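Local coordinates for protein macrolide 2'-phosphotransferase MphH (PDB 5UXD) that binds the macrolide antibiotic azithromycin and probably transfers a phosphate group from a nucleotide to the 2'-hydroxyl of macrolides, at residues D12-R16 and H17-L21; W83-T87 and S88-A92; G197-P201 and A202-V206. All coordinates share one frame; numbering follows the deposited sequence.

Overall arrangement
From the N terminus, interaction 1 comes first, where helix 7-16 ends and the chain turns toward strand 21-22. Interaction 2 follows as the tight hairpin of strands 85-86 and 91-94, and interaction 3 as the loop leading into strand 204-207. Each is a local turn complete in itself; the three stand in series, and none encloses or crosses another. Interactions 1 and 2 touch directly, because E89 of the hairpin turn receives R16 and H17, tying the end of the first helix to the edge of the N-terminal sheet. Interaction 3 lies apart, its nearest atoms about 12 Å from interaction 2, and joins the second sheet to the helical part.

Interaction 1: residues D12-R16 and H17-L21; sequences DLAAR and HGLDL
R16 and H17 run side by side from the end of helix 7-16, pointing the same way, with guanidinium and imidazole planes 57° apart. R16 CG, placed between the backbone N and the carbonyl carbon (chi1 80°), lies 3.5 Å from H17 CD2. The imidazole also presents an edge to L13, whose O lies in the ring plane, 3.1 Å from H17 CD2. Round the turn, the compact methyl of A14 leaves room for two leucines, its CB meeting L21 CD1 at 3.7 Å and L19 CB at 4.1 Å.

The backbone between these groups forms a Schellman motif. L19 N bonds to A14 O at 2.9 Å and G18 N to A15 O at 3.0 Å. H17 N also reaches A14 O, from the opposite face of its carbonyl plane to L19 N. Having no CB to press on the carbonyl of H17, G18 accepts a phi of 86°. A water donates to both A15 O and D20 OD1.

A14 O and A15 O are thus taken up by the turn, A15 O also by water, while R16 and H17 spend their polar ends together on E89, whose carboxylate forms a salt bridge with R16 and a hydrogen bond with H17.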
loop_
_atom_site.group_PDB
_atom_site.type_symbol
_atom_site.label_atom_id
_atom_site.label_comp_id
_atom_site.label_asym_id
_atom_site.label_seq_id
_atom_site.Cartn_x
_atom_site.Cartn_y
_atom_site.Cartn_z
ATOM N N ASP A 12 10.916 28.470 6.065
ATOM C CA ASP A 12 10.215 29.488 5.290
ATOM C C ASP A 12 9.071 28.868 4.512
ATOM O O ASP A 12 7.988 29.453 4.410
ATOM C CB ASP A 12 11.175 30.195 4.327
ATOM C CG ASP A 12 12.059 31.224 5.011
ATOM O OD1 ASP A 12 11.704 31.695 6.115
ATOM O OD2 ASP A 12 13.112 31.570 4.429
ATOM N N LEU A 13 9.298 27.682 3.949
ATOM C CA LEU A 13 8.264 27.011 3.164
ATOM C C LEU A 13 7.045 26.695 4.021
ATOM O O LEU A 13 5.910 27.005 3.643
ATOM C CB LEU A 13 8.833 25.748 2.537
ATOM C CG LEU A 13 7.830 24.798 1.877
ATOM C CD1 LEU A 13 7.258 25.440 0.619
ATOM C CD2 LEU A 13 8.504 23.477 1.559
ATOM N N ALA A 14 7.261 26.093 5.191
ATOM C CA ALA A 14 6.160 25.848 6.115
ATOM C C ALA A 14 5.528 27.155 6.590
ATOM O O ALA A 14 4.299 27.262 6.669
ATOM C CB ALA A 14 6.652 25.029 7.308
ATOM N N ALA A 15 6.353 28.157 6.919
ATOM C CA ALA A 15 5.834 29.406 7.461
ATOM C C ALA A 15 4.876 30.072 6.482
ATOM O O ALA A 15 3.811 30.557 6.878
ATOM C CB ALA A 15 6.988 30.354 7.797
ATOM N N ARG A 16 5.224 30.085 5.193
ATOM C CA ARG A 16 4.365 30.746 4.219
ATOM C C ARG A 16 3.047 30.005 4.007
ATOM O O ARG A 16 2.125 30.570 3.408
ATOM C CB ARG A 16 5.112 30.925 2.894
ATOM C CG ARG A 16 5.170 29.691 2.015
ATOM C CD ARG A 16 5.857 30.001 0.681
ATOM N NE ARG A 16 7.273 30.285 0.876
ATOM C CZ ARG A 16 8.270 29.566 0.362
ATOM N NH1 ARG A 16 8.019 28.512 -0.405
ATOM N NH2 ARG A 16 9.527 29.907 0.614
ATOM N N HIS A 17 2.921 28.782 4.519
ATOM C CA HIS A 17 1.654 28.060 4.487
ATOM C C HIS A 17 0.976 28.010 5.854
ATOM O O HIS A 17 0.055 27.212 6.062
ATOM C CB HIS A 17 1.884 26.663 3.918
ATOM C CG HIS A 17 2.222 26.683 2.466
ATOM N ND1 HIS A 17 1.259 26.772 1.486
ATOM C CD2 HIS A 17 3.415 26.687 1.827
ATOM C CE1 HIS A 17 1.842 26.796 0.299
ATOM N NE2 HIS A 17 3.152 26.753 0.478
ATOM N N GLY A 18 1.391 28.872 6.776
ATOM C CA GLY A 18 0.765 28.973 8.079
ATOM C C GLY A 18 1.265 28.015 9.135
ATOM O O GLY A 18 0.656 27.947 10.209
ATOM N N LEU A 19 2.354 27.281 8.882
ATOM C CA LEU A 19 2.859 26.282 9.824
ATOM C C LEU A 19 4.204 26.744 10.388
ATOM O O LEU A 19 5.204 26.804 9.666
ATOM C CB LEU A 19 2.953 24.912 9.147
ATOM C CG LEU A 19 3.434 23.763 10.019
ATOM C CD1 LEU A 19 2.450 23.535 11.145
ATOM C CD2 LEU A 19 3.587 22.487 9.165
ATOM N N ASP A 20 4.205 27.052 11.684
ATOM C CA ASP A 20 5.356 27.615 12.381
ATOM C C ASP A 20 6.053 26.486 13.135
ATOM O O ASP A 20 5.498 25.948 14.099
ATOM C CB ASP A 20 4.919 28.727 13.334
ATOM C CG ASP A 20 4.210 29.877 12.613
ATOM O OD1 ASP A 20 4.590 30.191 11.463
ATOM O OD2 ASP A 20 3.286 30.478 13.209
ATOM N N LEU A 21 7.263 26.133 12.692
ATOM C CA LEU A 21 7.985 24.968 13.183
ATOM C C LEU A 21 9.187 25.351 14.043
ATOM O O LEU A 21 9.840 26.374 13.826
ATOM C CB LEU A 21 8.464 24.099 12.015
ATOM C CG LEU A 21 7.405 23.547 11.057
ATOM C CD1 LEU A 21 8.054 22.818 9.873
ATOM C CD2 LEU A 21 6.421 22.640 11.782
HETATM O O HOH W 1 3.250 31.433 9.557
#

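Interaction 2: residues W83-T87 and S88-A92; sequences WRIST and SELIA
The indole of W83 offers a flat platform, and I91 sets a methyl upon it: CG2 lies 3.7 Å from the centroid of the six-membered ring, only 17° off the normal, a clear CH-pi contact. I91 CG2 stands anti to its own backbone N (CG1 at chi1 -65°), which drops this branch onto the ring while CD1 reaches toward CZ3. A beta-branched residue suits the place because its two arms cover more of the indole than one could.

On the other face of the hairpin the relief is reversed. A92 is a shallow spot, and the long arm of I85 fills it, CD1 resting 3.9 Å from A92 CB. The second branch, I85 CG2, meets L90 CD2 at 4.2 Å, the two side chains crossing obliquely.

At the tip, S88 and E89 form a type I turn. T87 grips L90 O twice, through its N at 3.0 Å and through OG1, also at 3.0 Å; a threonine at this corner thus adds a side-chain bond to the backbone closure. At the base, A92 N bonds to I85 O at 2.9 Å, whereas R84 N and I85 N both turn weak bonds to A92 O, a classic beta bulge.

The hairpin forms an edge of the N-terminal sheet, strand 91-94 pairing with 47-53. Helix 59-72 covers W83 and I91, at L69 and A62, while I85 meets H17 and L19. L90 and A92 lean on L50 and W48 of strand 47-53, and W83 also touches R51 and Y93, both of which bind GDP in another structure of this protein.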
loop_
_atom_site.group_PDB
_atom_site.type_symbol
_atom_site.label_atom_id
_atom_site.label_comp_id
_atom_site.label_asym_id
_atom_site.label_seq_id
_atom_site.Cartn_x
_atom_site.Cartn_y
_atom_site.Cartn_z
ATOM N N TRP A 83 -4.518 15.712 5.821
ATOM C CA TRP A 83 -3.748 16.719 5.090
ATOM C C TRP A 83 -4.323 18.098 5.380
ATOM O O TRP A 83 -5.330 18.500 4.797
ATOM C CB TRP A 83 -3.771 16.435 3.593
ATOM C CG TRP A 83 -3.007 15.227 3.183
ATOM C CD1 TRP A 83 -2.433 14.294 4.003
ATOM C CD2 TRP A 83 -2.720 14.810 1.837
ATOM N NE1 TRP A 83 -1.818 13.329 3.247
ATOM C CE2 TRP A 83 -1.970 13.627 1.919
ATOM C CE3 TRP A 83 -3.019 15.335 0.573
ATOM C CZ2 TRP A 83 -1.523 12.941 0.783
ATOM C CZ3 TRP A 83 -2.565 14.664 -0.553
ATOM C CH2 TRP A 83 -1.822 13.482 -0.440
ATOM N N ARG A 84 -3.684 18.840 6.274
ATOM C CA ARG A 84 -4.157 20.184 6.576
ATOM C C ARG A 84 -3.604 21.229 5.620
ATOM O O ARG A 84 -4.140 22.344 5.569
ATOM C CB ARG A 84 -3.808 20.552 8.017
ATOM C CG ARG A 84 -4.022 19.430 9.007
ATOM C CD ARG A 84 -5.448 19.420 9.529
ATOM N NE ARG A 84 -5.541 18.835 10.867
ATOM C CZ ARG A 84 -5.140 19.438 11.982
ATOM N NH1 ARG A 84 -4.628 20.660 11.931
ATOM N NH2 ARG A 84 -5.255 18.824 13.154
ATOM N N ILE A 85 -2.538 20.893 4.892
ATOM C CA ILE A 85 -1.979 21.705 3.814
ATOM C C ILE A 85 -1.779 20.768 2.626
ATOM O O ILE A 85 -1.180 19.696 2.776
ATOM C CB ILE A 85 -0.650 22.376 4.223
ATOM C CG1 ILE A 85 -0.827 23.275 5.462
ATOM C CG2 ILE A 85 -0.072 23.198 3.070
ATOM C CD1 ILE A 85 0.472 23.526 6.188
ATOM N N SER A 86 -2.310 21.151 1.459
ATOM C CA SER A 86 -2.135 20.368 0.226
ATOM C C SER A 86 -1.974 21.326 -0.954
ATOM O O SER A 86 -2.968 21.833 -1.494
ATOM C CB SER A 86 -3.293 19.406 0.001
ATOM O OG SER A 86 -3.017 18.572 -1.109
ATOM N N THR A 87 -0.721 21.559 -1.361
ATOM C CA THR A 87 -0.399 22.505 -2.425
ATOM C C THR A 87 0.657 21.892 -3.335
ATOM O O THR A 87 1.187 20.815 -3.063
ATOM C CB THR A 87 0.123 23.851 -1.873
ATOM O OG1 THR A 87 1.425 23.652 -1.310
ATOM C CG2 THR A 87 -0.809 24.418 -0.801
ATOM N N SER A 88 0.990 22.620 -4.406
ATOM C CA SER A 88 2.011 22.162 -5.347
ATOM C C SER A 88 3.366 21.971 -4.675
ATOM O O SER A 88 4.142 21.095 -5.077
ATOM C CB SER A 88 2.151 23.165 -6.498
ATOM O OG SER A 88 1.012 23.162 -7.333
ATOM N N GLU A 89 3.697 22.819 -3.689
ATOM C CA GLU A 89 5.008 22.813 -3.049
ATOM C C GLU A 89 5.016 22.191 -1.657
ATOM O O GLU A 89 6.103 21.988 -1.101
ATOM C CB GLU A 89 5.583 24.243 -2.965
ATOM C CG GLU A 89 4.722 25.262 -2.216
ATOM C CD GLU A 89 5.414 26.621 -2.022
ATOM O OE1 GLU A 89 6.485 26.864 -2.626
ATOM O OE2 GLU A 89 4.889 27.449 -1.253
ATOM N N LEU A 90 3.861 21.846 -1.085
ATOM C CA LEU A 90 3.917 21.279 0.261
ATOM C C LEU A 90 2.606 20.609 0.620
ATOM O O LEU A 90 1.541 21.229 0.529
ATOM C CB LEU A 90 4.244 22.356 1.302
ATOM C CG LEU A 90 4.131 21.937 2.776
ATOM C CD1 LEU A 90 5.296 21.020 3.157
ATOM C CD2 LEU A 90 4.072 23.164 3.692
ATOM N N ILE A 91 2.750 19.385 1.116
ATOM C CA ILE A 91 1.681 18.617 1.736
ATOM C C ILE A 91 2.085 18.375 3.187
ATOM O O ILE A 91 3.198 17.910 3.449
ATOM C CB ILE A 91 1.444 17.291 0.983
ATOM C CG1 ILE A 91 0.928 17.580 -0.437
ATOM C CG2 ILE A 91 0.524 16.336 1.786
ATOM C CD1 ILE A 91 1.078 16.397 -1.430
ATOM N N ALA A 92 1.206 18.711 4.132
ATOM C CA ALA A 92 1.584 18.605 5.540
ATOM C C ALA A 92 0.446 18.032 6.366
ATOM O O ALA A 92 -0.716 18.391 6.165
ATOM C CB ALA A 92 1.988 19.961 6.122
#

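Interaction 3: residues G197-P201 and A202-V206; sequences GELYP and AHTLV
H203 carries its ring beside the backbone N, with CG anti to the carbonyl carbon (chi1 -67°), which directs the ND1 edge of the ring to E198 O. Y200 takes another rotamer, with CG lying between N and the carbonyl carbon (chi1 61°), and this brings the phenol slantwise across the imidazole. The ND1-H to E198 O bond, at 2.7 Å, is nearly straight and lies in both the ring plane and the carbonyl plane, fixing the rotation of the ring. With ND1 committed as a donor, the arrangement is consistent with NE2 being the nitrogen offered to magnesium, which H203 binds in another structure of this protein.

The two rings are inclined at 60°, with Y200 CE1 3.6 Å from H203 CE1. The carboxylate of E198 comes from another direction, OE2 lying 3.1 Å from H203 CE1. On the same side of the phenol as H203, A202 CB packs 3.5 Å from Y200 CE2; A202 belongs to the GDP site seen in another structure.

A short 3-10 turn at P201-A202 makes this return possible: H203 N bonds to Y200 O at 2.8 Å. Threonine suits the next position, since T204 OG1 at 3.1 Å and T204 N at 3.2 Å both reach P201 O from the same face.

The segment corresponds to the HGDxxxxN motif of phosphotransferase relatives, E198 standing where they have the catalytic aspartate and H203 where they have the metal-binding asparagine; any catalytic role of E198 is inferred. E198 and Y200 touch azithromycin, and H203 adjoins D216, likewise a magnesium ligand elsewhere. Behind them, L199 packs on L125 and V129 of helix 119-133, and T204 opens strand 204-207, which runs between strands 99-104 and 210-214.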
loop_
_atom_site.group_PDB
_atom_site.type_symbol
_atom_site.label_atom_id
_atom_site.label_comp_id
_atom_site.label_asym_id
_atom_site.label_seq_id
_atom_site.Cartn_x
_atom_site.Cartn_y
_atom_site.Cartn_z
ATOM N N GLY A 197 -4.469 -2.072 -1.215
ATOM C CA GLY A 197 -3.605 -2.577 -2.273
ATOM C C GLY A 197 -2.219 -3.015 -1.845
ATOM O O GLY A 197 -1.546 -3.728 -2.602
ATOM N N GLU A 198 -1.764 -2.603 -0.671
ATOM C CA GLU A 198 -0.424 -2.939 -0.210
ATOM C C GLU A 198 -0.442 -2.998 1.314
ATOM O O GLU A 198 0.381 -2.391 2.005
ATOM C CB GLU A 198 0.602 -1.940 -0.745
ATOM C CG GLU A 198 1.761 -2.605 -1.477
ATOM C CD GLU A 198 2.612 -1.619 -2.249
ATOM O OE1 GLU A 198 2.451 -1.526 -3.484
ATOM O OE2 GLU A 198 3.438 -0.937 -1.614
ATOM N N LEU A 199 -1.403 -3.742 1.853
ATOM C CA LEU A 199 -1.634 -3.763 3.291
ATOM C C LEU A 199 -0.762 -4.847 3.916
ATOM O O LEU A 199 -1.191 -5.970 4.185
ATOM C CB LEU A 199 -3.110 -3.966 3.598
ATOM C CG LEU A 199 -3.519 -3.472 4.992
ATOM C CD1 LEU A 199 -3.136 -2.006 5.197
ATOM C CD2 LEU A 199 -4.994 -3.644 5.223
ATOM N N TYR A 200 0.493 -4.493 4.143
ATOM C CA TYR A 200 1.420 -5.285 4.936
ATOM C C TYR A 200 2.001 -4.379 6.013
ATOM O O TYR A 200 1.774 -3.165 5.995
ATOM C CB TYR A 200 2.502 -5.922 4.038
ATOM C CG TYR A 200 3.410 -4.995 3.261
ATOM C CD1 TYR A 200 2.994 -4.426 2.065
ATOM C CD2 TYR A 200 4.709 -4.748 3.689
ATOM C CE1 TYR A 200 3.829 -3.599 1.341
ATOM C CE2 TYR A 200 5.550 -3.926 2.971
ATOM C CZ TYR A 200 5.104 -3.349 1.799
ATOM O OH TYR A 200 5.942 -2.527 1.075
ATOM N N PRO A 201 2.688 -4.950 7.015
ATOM C CA PRO A 201 3.002 -4.178 8.233
ATOM C C PRO A 201 3.785 -2.888 8.016
ATOM O O PRO A 201 3.696 -1.984 8.857
ATOM C CB PRO A 201 3.797 -5.186 9.069
ATOM C CG PRO A 201 3.178 -6.490 8.722
ATOM C CD PRO A 201 2.879 -6.397 7.242
ATOM N N ALA A 202 4.546 -2.761 6.925
ATOM C CA ALA A 202 5.244 -1.503 6.679
ATOM C C ALA A 202 4.288 -0.338 6.441
ATOM O O ALA A 202 4.703 0.818 6.559
ATOM C CB ALA A 202 6.183 -1.639 5.484
ATOM N N HIS A 203 3.028 -0.608 6.090
ATOM C CA HIS A 203 2.053 0.450 5.858
ATOM C C HIS A 203 1.042 0.570 6.990
ATOM O O HIS A 203 -0.029 1.158 6.807
ATOM C CB HIS A 203 1.348 0.230 4.524
ATOM C CG HIS A 203 2.259 0.390 3.354
ATOM N ND1 HIS A 203 2.198 -0.416 2.242
ATOM C CD2 HIS A 203 3.279 1.257 3.140
ATOM C CE1 HIS A 203 3.130 -0.041 1.379
ATOM N NE2 HIS A 203 3.801 0.971 1.902
ATOM N N THR A 204 1.343 -0.003 8.146
ATOM C CA THR A 204 0.516 0.168 9.325
ATOM C C THR A 204 1.334 0.826 10.432
ATOM O O THR A 204 2.570 0.836 10.414
ATOM C CB THR A 204 -0.059 -1.171 9.817
ATOM O OG1 THR A 204 0.998 -1.981 10.347
ATOM C CG2 THR A 204 -0.750 -1.933 8.683
ATOM N N LEU A 205 0.626 1.418 11.382
ATOM C CA LEU A 205 1.231 1.715 12.666
ATOM C C LEU A 205 0.509 0.892 13.713
ATOM O O LEU A 205 -0.716 0.697 13.627
ATOM C CB LEU A 205 1.167 3.203 13.020
ATOM C CG LEU A 205 1.620 4.179 11.931
ATOM C CD1 LEU A 205 1.351 5.615 12.341
ATOM C CD2 LEU A 205 3.087 3.975 11.619
ATOM N N VAL A 206 1.283 0.397 14.668
ATOM C CA VAL A 206 0.761 -0.547 15.642
ATOM C C VAL A 206 0.996 -0.024 17.048
ATOM O O VAL A 206 1.975 0.677 17.333
ATOM C CB VAL A 206 1.374 -1.961 15.490
ATOM C CG1 VAL A 206 0.882 -2.629 14.204
ATOM C CG2 VAL A 206 2.889 -1.900 15.530
#